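Local coordinates for protein beta-galactosidase (Bacillus circulans subsp. alkalophilus, PDB 3TTY) that hydrolyses terminal beta-linked galactose residues from beta-galactosides, working as a trimeric glycoside hydrolase built on a TIM barrel, at residues A177-W182 / H189-W194; E170-L175 / N492-V497; R165-E170 / Y221-S226. All blocks are in the same frame, centred on the assembly; numbering follows the deposited sequence.

How the contacts relate
Five of the six segments lie in the excursion of chain between barrel strands 142-146 and 249-253, round the end of helix 158-172; the sixth, 492-497, comes from the trimerisation region. Contact 3 packs that helix on helix 215-243; contact 2, about 11 Å away between centres, ties its last turn to the 492-497 loop; contact 1, about 10 Å from contact 2, folds the following helix and loop together. Contacts 2 and 3 meet directly where Glu493 O lies 2.7 Å from Arg223 NH2. The His189 side chain of contact 1 is about 12 Å from a bound galactose, whereas the Phe224 side chain of contact 3 lies about 7 Å from the zinc ion.

Contact 1 of 3, residues A177-W182 / H189-W194; sequences ALNKAW and HTFYDW
With CG anti to its carbonyl carbon (chi1 -81°), Asn179 swings its amide out from helix 175-181 to the backbone of Phe191, while Leu178, its CG anti to the backbone N, sends its two methyl branches between rings of the same loop. The amide grips a single residue through both of its polar atoms. Phe191 N donates to Asn179 OD1 at 3.0 Å, almost straight at 174° although tilted 20° from the carbonyl plane, and Asn179 ND2 returns a bond of 3.0 Å to Phe191 O, lying in that carbonyl's plane on a lone pair. Two bonds from one amide fix its rotation and hold the loop backbone at Phe191 to the helix; OD1 also pairs with Thr184 OG1, so the turn between helix and loop is drawn to the same oxygen. The result illustrates how a side-chain amide can imitate the paired bonds of a neighbouring strand where no strand is present.

Beside the amide bonds, apolar groups pack. Leu178 CD2 meets Phe191 CD2 at 3.9 Å, and CD1 reaches Trp194 CZ3 at 4.0 Å while also resting over one face of the Trp182 indole near its rim. Phe191 in turn brings CE2 to the edge of that indole, 3.9 Å from Trp182 CE3, the two side chains crossing at about a right angle. Trp182 NE1 is bonded to Asp220 of helix 215-243.

Ala87 of the second subunit packs on Phe191, and Tyr192 OH bonds to Ala48 O of that subunit. Helix 158-172 also packs here, with Tyr172 against Leu178, Leu168 against Trp182 and Lys169 against Trp194.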
# COMPACT_ATOMS: atom_id res chain seq x y z
N ALA A 177 7.59 38.95 6.20
CA ALA A 177 6.71 38.31 7.18
C ALA A 177 6.41 36.88 6.77
O ALA A 177 6.30 36.00 7.62
CB ALA A 177 5.41 39.11 7.33
N LEU A 178 6.30 36.63 5.48
CA LEU A 178 6.08 35.27 5.02
C LEU A 178 7.28 34.38 5.36
O LEU A 178 7.13 33.32 5.97
CB LEU A 178 5.79 35.23 3.52
CG LEU A 178 5.60 33.77 3.05
CD1 LEU A 178 4.20 33.54 2.51
CD2 LEU A 178 6.66 33.37 2.03
N ASN A 179 8.47 34.82 4.99
CA ASN A 179 9.66 34.03 5.25
C ASN A 179 9.83 33.71 6.72
O ASN A 179 10.33 32.63 7.07
CB ASN A 179 10.92 34.71 4.67
CG ASN A 179 11.08 34.45 3.18
OD1 ASN A 179 10.96 33.31 2.73
ND2 ASN A 179 11.33 35.50 2.42
N LYS A 180 9.42 34.62 7.59
CA LYS A 180 9.51 34.36 9.03
C LYS A 180 8.41 33.40 9.52
O LYS A 180 8.70 32.43 10.24
CB LYS A 180 9.45 35.67 9.82
CG LYS A 180 9.83 35.54 11.30
CD LYS A 180 10.48 36.83 11.79
CE LYS A 180 10.50 36.91 13.31
NZ LYS A 180 9.11 36.92 13.85
N ALA A 181 7.17 33.67 9.14
CA ALA A 181 6.07 32.78 9.50
C ALA A 181 6.35 31.34 9.10
O ALA A 181 5.96 30.41 9.79
CB ALA A 181 4.75 33.26 8.88
N TRP A 182 7.06 31.15 7.99
CA TRP A 182 7.30 29.82 7.44
C TRP A 182 8.66 29.25 7.83
O TRP A 182 8.98 28.11 7.49
CB TRP A 182 7.19 29.84 5.91
CG TRP A 182 5.79 29.79 5.40
CD1 TRP A 182 4.65 29.71 6.15
CD2 TRP A 182 5.37 29.79 4.03
NE1 TRP A 182 3.55 29.68 5.33
CE2 TRP A 182 3.96 29.71 4.02
CE3 TRP A 182 6.04 29.85 2.81
CZ2 TRP A 182 3.22 29.68 2.84
CZ3 TRP A 182 5.31 29.83 1.64
CH2 TRP A 182 3.91 29.74 1.67
N HIS A 189 15.21 27.86 2.01
CA HIS A 189 13.88 28.05 1.43
C HIS A 189 13.49 29.51 1.22
O HIS A 189 12.34 29.81 0.86
CB HIS A 189 12.83 27.30 2.24
CG HIS A 189 12.44 25.99 1.64
ND1 HIS A 189 13.37 25.04 1.27
CD2 HIS A 189 11.24 25.48 1.31
CE1 HIS A 189 12.76 24.00 0.76
NE2 HIS A 189 11.46 24.24 0.76
N THR A 190 14.44 30.42 1.42
CA THR A 190 14.17 31.85 1.28
C THR A 190 13.46 32.18 -0.04
O THR A 190 13.94 31.86 -1.13
CB THR A 190 15.46 32.69 1.39
OG1 THR A 190 16.17 32.29 2.56
CG2 THR A 190 15.13 34.19 1.47
N PHE A 191 12.31 32.83 0.08
CA PHE A 191 11.61 33.32 -1.09
C PHE A 191 11.93 34.78 -1.38
O PHE A 191 11.86 35.62 -0.49
CB PHE A 191 10.11 33.13 -0.89
CG PHE A 191 9.70 31.70 -0.89
CD1 PHE A 191 9.76 30.96 -2.06
CD2 PHE A 191 9.28 31.08 0.27
CE1 PHE A 191 9.40 29.64 -2.07
CE2 PHE A 191 8.93 29.75 0.26
CZ PHE A 191 8.99 29.03 -0.92
N TYR A 192 12.28 35.09 -2.63
CA TYR A 192 12.56 36.47 -3.02
C TYR A 192 11.46 37.04 -3.89
O TYR A 192 11.45 38.23 -4.20
CB TYR A 192 13.90 36.57 -3.75
CG TYR A 192 15.10 36.36 -2.86
CD1 TYR A 192 15.46 37.32 -1.92
CD2 TYR A 192 15.86 35.20 -2.94
CE1 TYR A 192 16.56 37.14 -1.08
CE2 TYR A 192 16.96 35.00 -2.11
CZ TYR A 192 17.31 35.99 -1.19
OH TYR A 192 18.40 35.81 -0.36
N ASP A 193 10.51 36.19 -4.28
CA ASP A 193 9.34 36.62 -5.05
C ASP A 193 8.16 35.69 -4.79
O ASP A 193 8.35 34.50 -4.56
CB ASP A 193 9.66 36.66 -6.54
CG ASP A 193 8.50 37.19 -7.36
OD1 ASP A 193 8.01 38.31 -7.06
OD2 ASP A 193 8.05 36.48 -8.28
N TRP A 194 6.94 36.22 -4.83
CA TRP A 194 5.77 35.40 -4.54
C TRP A 194 5.62 34.24 -5.54
O TRP A 194 5.19 33.14 -5.17
CB TRP A 194 4.50 36.24 -4.51
CG TRP A 194 4.55 37.37 -3.53
CD1 TRP A 194 4.91 38.65 -3.80
CD2 TRP A 194 4.23 37.33 -2.13
NE1 TRP A 194 4.83 39.41 -2.66
CE2 TRP A 194 4.42 38.62 -1.62
CE3 TRP A 194 3.81 36.32 -1.26
CZ2 TRP A 194 4.20 38.93 -0.28
CZ3 TRP A 194 3.58 36.63 0.07
CH2 TRP A 194 3.79 37.93 0.55

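Contact 2 of 3, residues E170-L175 / N492-V497; sequences ERYGTL and NENDLV
The Tyr172 ring carries Arg171 CG over the centre of one face, 3.9 Å above its plane, and receives the Asn494 amide at its hydroxyl edge, where ND2 comes to 2.9 Å from Tyr172 OH. That approach lies near the ring plane, with ring and amide planes 48° apart, but its angle is too poor for a hydrogen bond; the hydroxyl instead pairs with Asp220 OD1. The same amide nitrogen stands at the edge of the Arg171 guanidinium, 4.0 Å from NH2, the two planes almost perpendicular at 89°.

Arg171 reaches this place with its chain extended from CG to NE, and NE makes a weak bond of 3.3 Å back to Tyr172 OH. Glu493 OE1 lies 4.1 Å from Arg171 NH2, well out of the guanidinium plane. No N-H points at it, so any attraction is purely electrostatic. Arg171 NH2 also lies close to Arg223 NH1, a repulsion probably eased by Asp220, which pairs with both arginines, though weakly with Arg171.

The loop presents these groups from a type I turn, Asn492 to Asp495, braced from within. Asn492 OD1 accepts from Asn494 N at 2.9 Å, an Asx turn, and from Leu496 N at 3.2 Å, the two donors arriving from opposite faces of its amide plane.

As an example of domains meeting through a few polar side-chain groups, this small surface contact joins the barrel and trimerisation regions. Asp495 forms a salt bridge with Lys356 of the second subunit, while Ala181 touches both Tyr172 and Asn494, so helix 175-181 packs beside the end of helix 158-172 and against the loop.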
# COMPACT_ATOMS: atom_id res chain seq x y z
N GLU A 170 -2.33 38.70 1.14
CA GLU A 170 -3.33 39.23 2.04
C GLU A 170 -3.01 38.86 3.48
O GLU A 170 -3.22 39.66 4.39
CB GLU A 170 -4.73 38.73 1.67
CG GLU A 170 -5.02 38.82 0.18
CD GLU A 170 -6.42 39.26 -0.14
OE1 GLU A 170 -7.17 38.45 -0.76
OE2 GLU A 170 -6.77 40.41 0.20
N ARG A 171 -2.51 37.65 3.69
CA ARG A 171 -2.29 37.18 5.04
C ARG A 171 -1.06 37.86 5.65
O ARG A 171 -1.12 38.38 6.77
CB ARG A 171 -2.14 35.66 5.09
CG ARG A 171 -2.11 35.08 6.51
CD ARG A 171 -2.08 33.54 6.49
NE ARG A 171 -1.91 32.98 7.83
CZ ARG A 171 -2.92 32.67 8.64
NH1 ARG A 171 -4.18 32.83 8.25
NH2 ARG A 171 -2.67 32.17 9.84
N TYR A 172 0.05 37.87 4.91
CA TYR A 172 1.32 38.24 5.51
C TYR A 172 1.82 39.63 5.15
O TYR A 172 2.62 40.20 5.87
CB TYR A 172 2.38 37.20 5.19
CG TYR A 172 2.08 35.87 5.79
CD1 TYR A 172 2.14 35.68 7.17
CD2 TYR A 172 1.73 34.79 4.98
CE1 TYR A 172 1.84 34.45 7.73
CE2 TYR A 172 1.45 33.57 5.53
CZ TYR A 172 1.50 33.40 6.90
OH TYR A 172 1.22 32.17 7.44
N GLY A 173 1.36 40.16 4.02
CA GLY A 173 1.71 41.51 3.61
C GLY A 173 3.03 41.63 2.88
O GLY A 173 3.11 42.22 1.80
N THR A 174 4.09 41.08 3.47
CA THR A 174 5.41 41.18 2.86
C THR A 174 6.09 39.82 2.78
O THR A 174 5.79 38.92 3.57
CB THR A 174 6.34 42.09 3.69
OG1 THR A 174 6.50 41.53 5.00
CG2 THR A 174 5.78 43.50 3.81
N LEU A 175 7.03 39.67 1.87
CA LEU A 175 7.86 38.47 1.86
C LEU A 175 8.60 38.31 3.18
O LEU A 175 8.87 37.19 3.64
CB LEU A 175 8.83 38.48 0.69
CG LEU A 175 8.17 38.16 -0.65
CD1 LEU A 175 9.21 38.29 -1.73
CD2 LEU A 175 7.56 36.75 -0.64
N ASN A 492 2.50 28.28 17.83
CA ASN A 492 1.49 29.29 17.56
C ASN A 492 0.77 29.01 16.24
O ASN A 492 0.89 27.92 15.69
CB ASN A 492 2.10 30.70 17.53
CG ASN A 492 2.96 30.93 16.30
OD1 ASN A 492 3.12 30.05 15.45
ND2 ASN A 492 3.53 32.13 16.20
N GLU A 493 0.04 29.99 15.75
CA GLU A 493 -0.82 29.86 14.58
C GLU A 493 -0.07 29.52 13.30
O GLU A 493 -0.68 29.09 12.33
CB GLU A 493 -1.57 31.17 14.38
CG GLU A 493 -0.79 32.34 14.97
CD GLU A 493 -1.23 33.65 14.40
OE1 GLU A 493 -2.25 33.65 13.67
OE2 GLU A 493 -0.57 34.68 14.69
N ASN A 494 1.24 29.71 13.29
CA ASN A 494 2.02 29.36 12.10
C ASN A 494 2.83 28.10 12.29
O ASN A 494 3.70 27.79 11.50
CB ASN A 494 2.91 30.51 11.66
CG ASN A 494 2.12 31.73 11.24
OD1 ASN A 494 2.27 32.80 11.80
ND2 ASN A 494 1.25 31.56 10.25
N ASP A 495 2.53 27.35 13.34
CA ASP A 495 3.25 26.12 13.64
C ASP A 495 4.71 26.43 13.98
O ASP A 495 5.60 25.62 13.68
CB ASP A 495 3.20 25.13 12.47
CG ASP A 495 3.59 23.73 12.89
OD1 ASP A 495 3.24 23.36 14.04
OD2 ASP A 495 4.27 23.01 12.12
N LEU A 496 4.94 27.60 14.57
CA LEU A 496 6.26 27.96 15.06
C LEU A 496 6.31 27.70 16.56
O LEU A 496 5.38 28.07 17.30
CB LEU A 496 6.58 29.43 14.79
CG LEU A 496 6.70 29.97 13.36
CD1 LEU A 496 6.71 31.51 13.36
CD2 LEU A 496 7.91 29.38 12.60
N VAL A 497 7.37 27.06 17.02
CA VAL A 497 7.47 26.68 18.42
C VAL A 497 7.53 27.90 19.32
O VAL A 497 8.26 28.87 19.05
CB VAL A 497 8.69 25.78 18.68
CG1 VAL A 497 8.85 25.53 20.16
CG2 VAL A 497 8.55 24.47 17.93

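Contact 3 of 3, residues R165-E170 / Y221-S226; sequences RVWLKE and YRRFQS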
# COMPACT_ATOMS: atom_id res chain seq x y z
N ARG A 165 -1.04 32.50 -3.87
CA ARG A 165 -0.08 33.57 -3.69
C ARG A 165 -0.77 34.86 -3.28
O ARG A 165 -0.25 35.60 -2.44
CB ARG A 165 0.76 33.78 -4.96
CG ARG A 165 1.52 32.54 -5.35
CD ARG A 165 2.27 32.68 -6.66
NE ARG A 165 2.97 31.46 -7.01
CZ ARG A 165 2.83 30.81 -8.16
NH1 ARG A 165 2.00 31.28 -9.08
NH2 ARG A 165 3.51 29.69 -8.40
N VAL A 166 -1.94 35.12 -3.87
CA VAL A 166 -2.72 36.31 -3.54
C VAL A 166 -3.14 36.21 -2.08
O VAL A 166 -3.06 37.16 -1.32
CB VAL A 166 -3.96 36.44 -4.45
CG1 VAL A 166 -4.86 37.60 -4.01
CG2 VAL A 166 -3.54 36.61 -5.93
N TRP A 167 -3.58 35.01 -1.70
CA TRP A 167 -4.05 34.75 -0.34
C TRP A 167 -2.92 34.93 0.70
O TRP A 167 -3.17 35.29 1.85
CB TRP A 167 -4.64 33.34 -0.28
CG TRP A 167 -5.22 32.92 1.04
CD1 TRP A 167 -6.52 32.99 1.43
CD2 TRP A 167 -4.51 32.34 2.13
NE1 TRP A 167 -6.67 32.48 2.69
CE2 TRP A 167 -5.45 32.08 3.15
CE3 TRP A 167 -3.17 32.00 2.34
CZ2 TRP A 167 -5.09 31.51 4.37
CZ3 TRP A 167 -2.82 31.44 3.55
CH2 TRP A 167 -3.77 31.20 4.55
N LEU A 168 -1.69 34.66 0.28
CA LEU A 168 -0.53 34.86 1.13
C LEU A 168 -0.13 36.33 1.21
O LEU A 168 0.33 36.80 2.25
CB LEU A 168 0.64 34.01 0.62
CG LEU A 168 0.39 32.50 0.73
CD1 LEU A 168 1.27 31.71 -0.22
CD2 LEU A 168 0.60 32.04 2.17
N LYS A 169 -0.32 37.07 0.12
CA LYS A 169 -0.10 38.52 0.15
C LYS A 169 -1.09 39.20 1.11
O LYS A 169 -0.74 40.13 1.83
CB LYS A 169 -0.22 39.11 -1.26
CG LYS A 169 0.78 38.52 -2.25
CD LYS A 169 0.53 38.96 -3.71
CE LYS A 169 1.31 38.07 -4.69
NZ LYS A 169 1.23 38.56 -6.11
N GLU A 170 -2.33 38.70 1.14
CA GLU A 170 -3.33 39.23 2.04
C GLU A 170 -3.01 38.86 3.48
O GLU A 170 -3.22 39.66 4.39
CB GLU A 170 -4.73 38.73 1.67
CG GLU A 170 -5.02 38.82 0.18
CD GLU A 170 -6.42 39.26 -0.14
OE1 GLU A 170 -7.17 38.45 -0.76
OE2 GLU A 170 -6.77 40.41 0.20
N TYR A 221 -1.90 26.16 3.06
CA TYR A 221 -2.61 25.76 1.85
C TYR A 221 -3.97 25.15 2.20
O TYR A 221 -4.98 25.39 1.51
CB TYR A 221 -1.76 24.82 1.00
CG TYR A 221 -2.24 24.74 -0.42
CD1 TYR A 221 -1.94 25.75 -1.34
CD2 TYR A 221 -3.01 23.66 -0.86
CE1 TYR A 221 -2.40 25.69 -2.65
CE2 TYR A 221 -3.46 23.59 -2.16
CZ TYR A 221 -3.16 24.60 -3.04
OH TYR A 221 -3.62 24.53 -4.33
N ARG A 222 -4.01 24.37 3.28
CA ARG A 222 -5.26 23.82 3.76
C ARG A 222 -6.22 24.93 4.21
O ARG A 222 -7.42 24.88 3.91
CB ARG A 222 -5.01 22.77 4.85
CG ARG A 222 -4.48 21.45 4.29
CD ARG A 222 -3.62 20.67 5.27
NE ARG A 222 -3.19 19.38 4.71
CZ ARG A 222 -2.20 19.24 3.83
NH1 ARG A 222 -1.52 20.30 3.41
NH2 ARG A 222 -1.89 18.04 3.36
N ARG A 223 -5.71 25.95 4.90
CA ARG A 223 -6.55 27.11 5.21
C ARG A 223 -7.13 27.68 3.92
O ARG A 223 -8.32 27.95 3.82
CB ARG A 223 -5.78 28.19 5.95
CG ARG A 223 -5.20 27.79 7.28
CD ARG A 223 -4.35 28.90 7.89
NE ARG A 223 -4.26 28.76 9.34
CZ ARG A 223 -3.14 28.82 10.06
NH1 ARG A 223 -1.98 29.03 9.46
NH2 ARG A 223 -3.20 28.66 11.38
N PHE A 224 -6.26 27.86 2.94
CA PHE A 224 -6.59 28.50 1.67
C PHE A 224 -7.65 27.73 0.89
O PHE A 224 -8.66 28.30 0.43
CB PHE A 224 -5.30 28.66 0.85
CG PHE A 224 -5.53 28.94 -0.61
CD1 PHE A 224 -6.15 30.11 -1.01
CD2 PHE A 224 -5.10 28.05 -1.56
CE1 PHE A 224 -6.37 30.37 -2.36
CE2 PHE A 224 -5.31 28.29 -2.91
CZ PHE A 224 -5.95 29.46 -3.31
N GLN A 225 -7.43 26.43 0.73
CA GLN A 225 -8.39 25.55 0.07
C GLN A 225 -9.75 25.59 0.77
O GLN A 225 -10.79 25.72 0.13
CB GLN A 225 -7.85 24.12 0.01
CG GLN A 225 -6.79 23.92 -1.08
CD GLN A 225 -7.36 24.11 -2.46
OE1 GLN A 225 -8.17 23.31 -2.92
NE2 GLN A 225 -6.97 25.19 -3.13
N SER A 226 -9.73 25.51 2.09
CA SER A 226 -10.95 25.62 2.86
C SER A 226 -11.61 26.98 2.60
O SER A 226 -12.79 27.03 2.27
CB SER A 226 -10.65 25.38 4.34
OG SER A 226 -11.84 25.39 5.10
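Trp167 of helix 158-172 lays one face of its indole on Phe224 of helix 215-243, within the excursion that follows the fourth strand of the TIM barrel. Phe224 CB sits 4.1 Å from the centroid of the five-membered ring and 15° off its normal, a CH-pi contact over the face. Phe224 CD1 presses on Trp167 CG at 3.6 Å. The rings meet obliquely, planes at 57°, neither stacked nor edge-to-face. Farther along the indole, Trp167 CZ2 lies 3.7 Å from Arg223 CB, so that the arginine's aliphatic root extends the apolar patch.

Each aromatic chain leaves its helix with CG anti to the backbone N (Trp167 chi1 -178°), and the two slide past each other in opposite directions.

In the second shell, Trp167 NE1 is bonded to Asp227 OD2, which, with the face contact, limits rotation of the indole. Arg223 NH2 is hydrogen-bonded to Glu493 O of contact 2, and salt bridges to Asp220 and Glu406 link the guanidinium to helix 405-413. The zinc ion is about 7 Å from the Phe224 side chain. Tyr221, three residues before Phe224, bonds through OH to Cys155 O, the backbone carbonyl of one zinc-ligand residue.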